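Local coordinates for MexT protein (PDB 6L33) that probably acts as a DNA-binding, LysR-type transcriptional activator of an efflux pump, seen here as its regulatory domain alone, at residues S80-L85 with P173-A178; H104-F109 with R126-V131. All blocks are in the same frame, centred on the assembly; numbering follows the deposited sequence.

Contact 1 (S80-L85 with P173-A178); sequences SKPKIL and PFETRA
Apolar packing of Pro-82 against Thr-176 and Ala-178, at the surface of the molecule where the chain passes between the two lobes, makes up this contact. It is a modest one, burying 277 Å² in total, and with no hydrogen bonds between the segments, the contact is made by van der Waals packing. On the 80-85 side, the pyrrolidine ring of Pro-82 carries the largest share. Its CB rests 3.7 Å from CG2 of Thr-176, while its CG lies 3.8 Å from the backbone O of that residue, and the two side chains pass each other in opposite directions. With OG1 of Thr-176 placed anti to the backbone N (chi1 -166°), the methyl branch takes the place between N and the carbonyl carbon and is the part that meets the proline. At the other end of the ring, CD of Pro-82 is 3.8 Å from CB of Ala-178. The LysR regulatory domain, like periplasmic binding proteins, has two alpha/beta lobes joined by two crossover segments, and here residues 80-81 lead from strand 72-78 into strand 82-86 while 173-178 run back toward strand 181-186. Ala-178 also reaches the first of these linkers: its methyl CB sits 3.6 Å from O of Ser-80 and 3.9 Å from CB of Ser-80. The serine hydroxyl turns to a weak hydrogen bond with the backbone O of Phe-179. Phe-174 and Thr-176 also touch Val-117 of helix 116-123.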
ATOM      1  N   SER B  80      14.066 -16.198   0.445  1.00 24.68           N
ATOM      2  CA  SER B  80      13.973 -15.264  -0.666  1.00 23.41           C
ATOM      3  C   SER B  80      15.294 -15.175  -1.415  1.00 25.87           C
ATOM      4  O   SER B  80      16.374 -15.307  -0.832  1.00 21.40           O
ATOM      5  CB  SER B  80      13.564 -13.866  -0.187  1.00 23.59           C
ATOM      6  OG  SER B  80      12.191 -13.826   0.164  1.00 28.48           O
ATOM      7  N   LYS B  81      15.192 -14.950  -2.719  1.00 25.81           N
ATOM      8  CA  LYS B  81      16.322 -14.601  -3.562  1.00 23.92           C
ATOM      9  C   LYS B  81      15.966 -13.358  -4.363  1.00 16.40           C
ATOM     10  O   LYS B  81      14.792 -13.133  -4.675  1.00 23.12           O
ATOM     11  CB  LYS B  81      16.702 -15.751  -4.509  1.00 28.40           C
ATOM     12  CG  LYS B  81      15.675 -16.060  -5.586  1.00 34.49           C
ATOM     13  CD  LYS B  81      16.125 -17.223  -6.458  1.00 36.02           C
ATOM     14  CE  LYS B  81      16.380 -18.470  -5.628  1.00 39.01           C
ATOM     15  NZ  LYS B  81      15.181 -18.866  -4.839  1.00 50.20           N
ATOM     16  N   PRO B  82      16.946 -12.520  -4.683  1.00 25.57           N
ATOM     17  CA  PRO B  82      16.644 -11.278  -5.399  1.00 20.02           C
ATOM     18  C   PRO B  82      16.333 -11.519  -6.867  1.00 24.40           C
ATOM     19  O   PRO B  82      16.817 -12.467  -7.490  1.00 22.62           O
ATOM     20  CB  PRO B  82      17.928 -10.457  -5.234  1.00 19.27           C
ATOM     21  CG  PRO B  82      19.001 -11.474  -5.061  1.00 25.68           C
ATOM     22  CD  PRO B  82      18.371 -12.619  -4.316  1.00 19.00           C
ATOM     23  N   LYS B  83      15.501 -10.635  -7.414  1.00 15.68           N
ATOM     24  CA  LYS B  83      15.123 -10.678  -8.817  1.00 16.89           C
ATOM     25  C   LYS B  83      15.149  -9.270  -9.390  1.00 20.02           C
ATOM     26  O   LYS B  83      14.797  -8.306  -8.703  1.00 17.28           O
ATOM     27  CB  LYS B  83      13.725 -11.286  -9.010  1.00 24.01           C
ATOM     28  CG  LYS B  83      13.641 -12.779  -8.743  1.00 24.23           C
ATOM     29  CD  LYS B  83      14.425 -13.572  -9.778  1.00 21.83           C
ATOM     30  CE  LYS B  83      14.284 -15.068  -9.545  1.00 28.32           C
ATOM     31  NZ  LYS B  83      15.108 -15.854 -10.503  1.00 35.68           N
ATOM     32  N   ILE B  84      15.578  -9.160 -10.642  1.00 12.44           N
ATOM     33  CA  ILE B  84      15.496  -7.915 -11.398  1.00 14.83           C
ATOM     34  C   ILE B  84      14.179  -7.904 -12.152  1.00 19.27           C
ATOM     35  O   ILE B  84      13.767  -8.919 -12.722  1.00 16.73           O
ATOM     36  CB  ILE B  84      16.682  -7.769 -12.371  1.00 16.65           C
ATOM     37  CG1 ILE B  84      18.010  -7.777 -11.619  1.00 20.74           C
ATOM     38  CG2 ILE B  84      16.545  -6.495 -13.196  1.00 21.37           C
ATOM     39  CD1 ILE B  84      18.001  -6.942 -10.374  1.00 20.72           C
ATOM     40  N   LEU B  85      13.513  -6.754 -12.154  1.00 15.03           N
ATOM     41  CA  LEU B  85      12.296  -6.546 -12.923  1.00 13.75           C
ATOM     42  C   LEU B  85      12.558  -5.459 -13.952  1.00 19.55           C
ATOM     43  O   LEU B  85      13.100  -4.402 -13.615  1.00 14.69           O
ATOM     44  CB  LEU B  85      11.131  -6.146 -12.015  1.00 16.21           C
ATOM     45  CG  LEU B  85      10.175  -7.243 -11.541  1.00 24.03           C
ATOM     46  CD1 LEU B  85      10.924  -8.482 -11.089  1.00 25.48           C
ATOM     47  CD2 LEU B  85       9.316  -6.705 -10.415  1.00 23.04           C
ATOM     48  N   PRO B 173      22.841  -9.662 -12.036  1.00 17.02           N
ATOM     49  CA  PRO B 173      24.210  -9.998 -12.453  1.00 22.29           C
ATOM     50  C   PRO B 173      25.215  -9.856 -11.322  1.00 22.05           C
ATOM     51  O   PRO B 173      26.414  -9.682 -11.558  1.00 27.13           O
ATOM     52  CB  PRO B 173      24.481  -8.990 -13.575  1.00 24.96           C
ATOM     53  CG  PRO B 173      23.701  -7.788 -13.165  1.00 16.92           C
ATOM     54  CD  PRO B 173      22.459  -8.298 -12.448  1.00 21.52           C
ATOM     55  N   PHE B 174      24.726  -9.922 -10.088  1.00 16.96           N
ATOM     56  CA  PHE B 174      25.549  -9.828  -8.890  1.00 15.92           C
ATOM     57  C   PHE B 174      24.706 -10.318  -7.721  1.00 17.52           C
ATOM     58  O   PHE B 174      23.503 -10.559  -7.857  1.00 19.51           O
ATOM     59  CB  PHE B 174      26.058  -8.402  -8.656  1.00 17.19           C
ATOM     60  CG  PHE B 174      24.965  -7.393  -8.438  1.00 24.41           C
ATOM     61  CD1 PHE B 174      24.305  -6.821  -9.513  1.00 16.83           C
ATOM     62  CD2 PHE B 174      24.602  -7.013  -7.156  1.00 29.13           C
ATOM     63  CE1 PHE B 174      23.299  -5.894  -9.314  1.00 22.23           C
ATOM     64  CE2 PHE B 174      23.599  -6.085  -6.950  1.00 18.34           C
ATOM     65  CZ  PHE B 174      22.946  -5.525  -8.029  1.00 24.99           C
ATOM     66  N   GLU B 175      25.348 -10.456  -6.567  1.00 16.59           N
ATOM     67  CA  GLU B 175      24.708 -11.004  -5.380  1.00 22.65           C
ATOM     68  C   GLU B 175      24.322  -9.886  -4.421  1.00 18.45           C
ATOM     69  O   GLU B 175      25.144  -9.019  -4.111  1.00 18.35           O
ATOM     70  CB  GLU B 175      25.633 -11.995  -4.676  1.00 26.51           C
ATOM     71  CG  GLU B 175      24.914 -12.885  -3.694  1.00 29.46           C
ATOM     72  CD  GLU B 175      23.940 -13.812  -4.386  1.00 37.47           C
ATOM     73  OE1 GLU B 175      24.358 -14.919  -4.781  1.00 35.90           O
ATOM     74  OE2 GLU B 175      22.759 -13.429  -4.543  1.00 41.71           O
ATOM     75  N   THR B 176      23.083  -9.921  -3.937  1.00 26.81           N
ATOM     76  CA  THR B 176      22.613  -8.931  -2.980  1.00 22.88           C
ATOM     77  C   THR B 176      21.669  -9.592  -1.983  1.00 24.91           C
ATOM     78  O   THR B 176      21.275 -10.752  -2.136  1.00 28.42           O
ATOM     79  CB  THR B 176      21.942  -7.743  -3.686  1.00 20.61           C
ATOM     80  OG1 THR B 176      21.802  -6.654  -2.765  1.00 22.26           O
ATOM     81  CG2 THR B 176      20.577  -8.135  -4.235  1.00 25.68           C
ATOM     82  N   ARG B 177      21.314  -8.837  -0.947  1.00 27.57           N
ATOM     83  CA  ARG B 177      20.482  -9.337   0.137  0.59 27.82           C
ATOM     84  C   ARG B 177      19.060  -9.615  -0.343  1.00 28.35           C
ATOM     85  O   ARG B 177      18.563  -8.983  -1.279  1.00 22.86           O
ATOM     86  CB  ARG B 177      20.439  -8.314   1.275  0.59 25.51           C
ATOM     87  CG  ARG B 177      20.912  -8.813   2.626  0.59 32.50           C
ATOM     88  CD  ARG B 177      20.814  -7.700   3.663  0.59 29.41           C
ATOM     89  NE  ARG B 177      21.699  -7.919   4.803  0.59 38.79           N
ATOM     90  CZ  ARG B 177      22.921  -7.407   4.911  0.59 39.12           C
ATOM     91  NH1 ARG B 177      23.411  -6.644   3.943  0.59 30.04           N
ATOM     92  NH2 ARG B 177      23.654  -7.659   5.986  0.59 34.11           N
ATOM     93  N   ALA B 178      18.396 -10.545   0.338  1.00 22.58           N
ATOM     94  CA  ALA B 178      16.974 -10.799   0.135  1.00 23.40           C
ATOM     95  C   ALA B 178      16.440 -11.356   1.446  1.00 29.96           C
ATOM     96  O   ALA B 178      16.747 -12.498   1.804  1.00 25.07           O
ATOM     97  CB  ALA B 178      16.730 -11.763  -1.023  1.00 26.80           C
TER

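Contact 2 (H104-F109 with R126-V131)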
ATOM      1  N   HIS B 104      16.910   3.291 -11.753  1.00  9.76           N
ATOM      2  CA  HIS B 104      16.380   2.281 -10.853  1.00 11.85           C
ATOM      3  C   HIS B 104      15.201   2.806 -10.049  1.00  9.17           C
ATOM      4  O   HIS B 104      15.139   3.984  -9.691  1.00  7.97           O
ATOM      5  CB  HIS B 104      17.470   1.779  -9.905  1.00 11.52           C
ATOM      6  CG  HIS B 104      18.582   1.070 -10.606  1.00 10.72           C
ATOM      7  ND1 HIS B 104      18.671  -0.304 -10.663  1.00 11.17           N
ATOM      8  CD2 HIS B 104      19.640   1.546 -11.304  1.00 12.67           C
ATOM      9  CE1 HIS B 104      19.746  -0.644 -11.352  1.00 14.52           C
ATOM     10  NE2 HIS B 104      20.349   0.460 -11.754  1.00 10.40           N
ATOM     11  N   ALA B 105      14.262   1.904  -9.782  1.00  8.49           N
ATOM     12  CA  ALA B 105      13.177   2.130  -8.839  1.00 12.53           C
ATOM     13  C   ALA B 105      13.468   1.319  -7.588  1.00 11.90           C
ATOM     14  O   ALA B 105      13.805   0.133  -7.675  1.00 12.19           O
ATOM     15  CB  ALA B 105      11.826   1.729  -9.435  1.00  7.87           C
ATOM     16  N   LEU B 106      13.351   1.960  -6.432  1.00  8.31           N
ATOM     17  CA  LEU B 106      13.674   1.346  -5.153  1.00 12.96           C
ATOM     18  C   LEU B 106      12.410   1.227  -4.318  1.00 12.53           C
ATOM     19  O   LEU B 106      11.679   2.208  -4.153  1.00 11.15           O
ATOM     20  CB  LEU B 106      14.726   2.173  -4.410  1.00 17.71           C
ATOM     21  CG  LEU B 106      15.206   1.658  -3.053  1.00 22.85           C
ATOM     22  CD1 LEU B 106      15.997   0.375  -3.223  1.00 20.46           C
ATOM     23  CD2 LEU B 106      16.040   2.720  -2.348  1.00 28.29           C
ATOM     24  N   VAL B 107      12.146   0.028  -3.801  1.00 12.91           N
ATOM     25  CA  VAL B 107      11.091  -0.148  -2.808  1.00 12.07           C
ATOM     26  C   VAL B 107      11.699   0.230  -1.461  1.00 17.38           C
ATOM     27  O   VAL B 107      12.388  -0.572  -0.826  1.00 13.69           O
ATOM     28  CB  VAL B 107      10.526  -1.570  -2.801  1.00 17.99           C
ATOM     29  CG1 VAL B 107       9.356  -1.664  -1.822  1.00 14.15           C
ATOM     30  CG2 VAL B 107      10.084  -1.969  -4.199  1.00 11.91           C
ATOM     31  N   SER B 108      11.467   1.468  -1.038  1.00 14.62           N
ATOM     32  CA  SER B 108      12.015   2.008   0.198  1.00 14.50           C
ATOM     33  C   SER B 108      10.854   2.347   1.117  1.00 15.67           C
ATOM     34  O   SER B 108       9.974   3.130   0.746  1.00 13.57           O
ATOM     35  CB  SER B 108      12.873   3.245  -0.079  1.00 19.09           C
ATOM     36  OG  SER B 108      13.187   3.930   1.120  1.00 20.75           O
ATOM     37  N   PHE B 109      10.852   1.758   2.307  1.00 13.92           N
ATOM     38  CA  PHE B 109       9.731   1.889   3.225  1.00 16.33           C
ATOM     39  C   PHE B 109       9.817   3.131   4.101  1.00 20.33           C
ATOM     40  O   PHE B 109       8.872   3.412   4.847  1.00 20.61           O
ATOM     41  CB  PHE B 109       9.627   0.627   4.085  1.00 17.74           C
ATOM     42  CG  PHE B 109       9.517  -0.635   3.275  1.00 16.27           C
ATOM     43  CD1 PHE B 109       8.378  -0.896   2.532  1.00 20.78           C
ATOM     44  CD2 PHE B 109      10.562  -1.542   3.231  1.00 14.52           C
ATOM     45  CE1 PHE B 109       8.273  -2.047   1.776  1.00 23.97           C
ATOM     46  CE2 PHE B 109      10.464  -2.698   2.478  1.00 20.91           C
ATOM     47  CZ  PHE B 109       9.319  -2.951   1.748  1.00 20.82           C
ATOM     48  N   ARG B 126      31.295   0.489  -7.456  1.00 18.30           N
ATOM     49  CA  ARG B 126      30.258   0.736  -8.444  1.00 20.76           C
ATOM     50  C   ARG B 126      29.077   1.452  -7.801  1.00 21.26           C
ATOM     51  O   ARG B 126      28.904   1.446  -6.579  1.00 16.18           O
ATOM     52  CB  ARG B 126      29.783  -0.573  -9.088  1.00 18.59           C
ATOM     53  CG  ARG B 126      30.886  -1.395  -9.738  1.00 19.08           C
ATOM     54  CD  ARG B 126      31.486  -0.674 -10.936  1.00 28.26           C
ATOM     55  NE  ARG B 126      30.608  -0.706 -12.101  1.00 24.92           N
ATOM     56  CZ  ARG B 126      30.608  -1.675 -13.012  1.00 32.57           C
ATOM     57  NH1 ARG B 126      31.441  -2.701 -12.896  1.00 34.88           N
ATOM     58  NH2 ARG B 126      29.775  -1.619 -14.041  1.00 34.09           N
ATOM     59  N   LYS B 127      28.250   2.066  -8.645  1.00 15.64           N
ATOM     60  CA  LYS B 127      27.081   2.784  -8.163  1.00 15.12           C
ATOM     61  C   LYS B 127      25.999   2.767  -9.233  1.00 16.39           C
ATOM     62  O   LYS B 127      26.220   2.351 -10.374  1.00 16.22           O
ATOM     63  CB  LYS B 127      27.432   4.222  -7.762  1.00 15.41           C
ATOM     64  CG  LYS B 127      28.169   5.009  -8.833  1.00 19.03           C
ATOM     65  CD  LYS B 127      28.637   6.356  -8.296  1.00 28.22           C
ATOM     66  CE  LYS B 127      29.356   7.164  -9.365  1.00 48.28           C
ATOM     67  NZ  LYS B 127      28.453   7.532 -10.492  1.00 44.77           N
ATOM     68  N   ARG B 128      24.816   3.230  -8.841  1.00 13.62           N
ATOM     69  CA  ARG B 128      23.656   3.292  -9.716  1.00 14.13           C
ATOM     70  C   ARG B 128      22.863   4.543  -9.370  1.00 18.26           C
ATOM     71  O   ARG B 128      23.043   5.139  -8.305  1.00 18.96           O
ATOM     72  CB  ARG B 128      22.776   2.043  -9.570  1.00 11.73           C
ATOM     73  CG  ARG B 128      22.136   1.932  -8.194  1.00 14.21           C
ATOM     74  CD  ARG B 128      21.185   0.753  -8.073  1.00 15.94           C
ATOM     75  NE  ARG B 128      20.495   0.767  -6.784  1.00 12.62           N
ATOM     76  CZ  ARG B 128      19.427   0.032  -6.495  1.00 15.68           C
ATOM     77  NH1 ARG B 128      18.915  -0.789  -7.401  1.00 11.87           N
ATOM     78  NH2 ARG B 128      18.869   0.117  -5.294  1.00 17.94           N
ATOM     79  N   LYS B 129      21.977   4.939 -10.280  1.00 13.46           N
ATOM     80  CA  LYS B 129      21.131   6.109 -10.084  1.00 17.87           C
ATOM     81  C   LYS B 129      19.702   5.650  -9.828  1.00 16.29           C
ATOM     82  O   LYS B 129      19.086   5.008 -10.685  1.00 16.36           O
ATOM     83  CB  LYS B 129      21.193   7.048 -11.290  1.00 18.99           C
ATOM     84  CG  LYS B 129      20.416   8.350 -11.106  1.00 24.85           C
ATOM     85  CD  LYS B 129      20.745   9.021  -9.775  1.00 40.87           C
ATOM     86  CE  LYS B 129      21.128  10.481  -9.956  1.00 44.09           C
ATOM     87  NZ  LYS B 129      20.471  11.354  -8.943  1.00 43.32           N
ATOM     88  N   VAL B 130      19.184   5.972  -8.650  1.00 13.55           N
ATOM     89  CA  VAL B 130      17.788   5.720  -8.317  1.00 11.91           C
ATOM     90  C   VAL B 130      16.988   6.965  -8.668  1.00 11.57           C
ATOM     91  O   VAL B 130      17.338   8.075  -8.251  1.00 10.76           O
ATOM     92  CB  VAL B 130      17.632   5.359  -6.831  1.00 13.89           C
ATOM     93  CG1 VAL B 130      16.154   5.209  -6.466  1.00 13.40           C
ATOM     94  CG2 VAL B 130      18.405   4.088  -6.511  1.00 15.10           C
ATOM     95  N   VAL B 131      15.926   6.789  -9.454  1.00 17.17           N
ATOM     96  CA  VAL B 131      15.067   7.898  -9.858  1.00 13.82           C
ATOM     97  C   VAL B 131      13.711   7.863  -9.181  1.00 13.73           C
ATOM     98  O   VAL B 131      12.959   8.847  -9.283  1.00 15.38           O
ATOM     99  CB  VAL B 131      14.879   7.944 -11.388  1.00 11.94           C
ATOM    100  CG1 VAL B 131      16.213   8.137 -12.090  1.00 15.02           C
ATOM    101  CG2 VAL B 131      14.178   6.677 -11.871  1.00 13.18           C
TER
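The aliphatic chain of Arg-128 passes over one face of the His-104 imidazole, the two side chains crossing at about a right angle. CD of Arg-128 stands 3.6 Å from the centroid of the His-104 ring and only 6° off the ring normal, a well-centred CH-pi contact. The arginine CG occupies the position between its backbone N and carbonyl carbon (chi1 66°), and from there the chain runs extended to NE, carrying CD over the centre of the ring, while CB sits above and outside its CD2-NE2 edge, 3.6 Å from CD2 of His-104. Beyond CD the guanidinium tilts 53° from the imidazole plane. Its NE is held by a salt bridge to Asp-118 of helix 116-123, while NE2 of His-104 is hydrogen-bonded to the backbone O of Tyr-99; these outside partners help fix how both groups are turned. In the plane of the imidazole, the O of Lys-129 approaches the edge, 3.6 Å from CD2 of His-104. Leu-106, one step further along its side of the strand, brings CD1 to the edge of the guanidinium, 3.6 Å from NH2 of Arg-128, and its CB packs 3.9 Å from CG1 of Val-130. Beneath this layer the backbones pair. N of His-104 donates to O of Lys-129 at 3.0 Å through a rather bent bond, and N of Val-131 donates to O of His-104 at 2.9 Å along a straighter one, bracketing Val-130. Val-131 also makes backbone hydrogen bonds with the second subunit. The parallel bridge between His-104 and Val-130 thus closes the beta-alpha-beta unit of strand 103-107, helix 116-123 and strand 129-134, a building block of the alpha/beta lobes of LysR regulatory domains.

Contact 2 is nested along the chain inside the loop that contact 1 closes, and both reach the same five-stranded sheet, where strand 150-154 separates strand 103-107 from strand 82-86. Their centres are 14 Å apart and their nearest atoms about 6 Å, without touching. Tyr-99 touches both, its ring meeting Phe-174 of contact 1 and His-104 of contact 2 edge-to-face. Helix 116-123 is also shared, through Val-117 and Asp-118. A bound sulfate, probably from the crystallisation liquor, lies about 5 Å from the side chain of Thr-176, and a sulfate lies about 3 Å from that of Leu-106. Contact 1 concerns the passage between lobes; contact 2 lies within one.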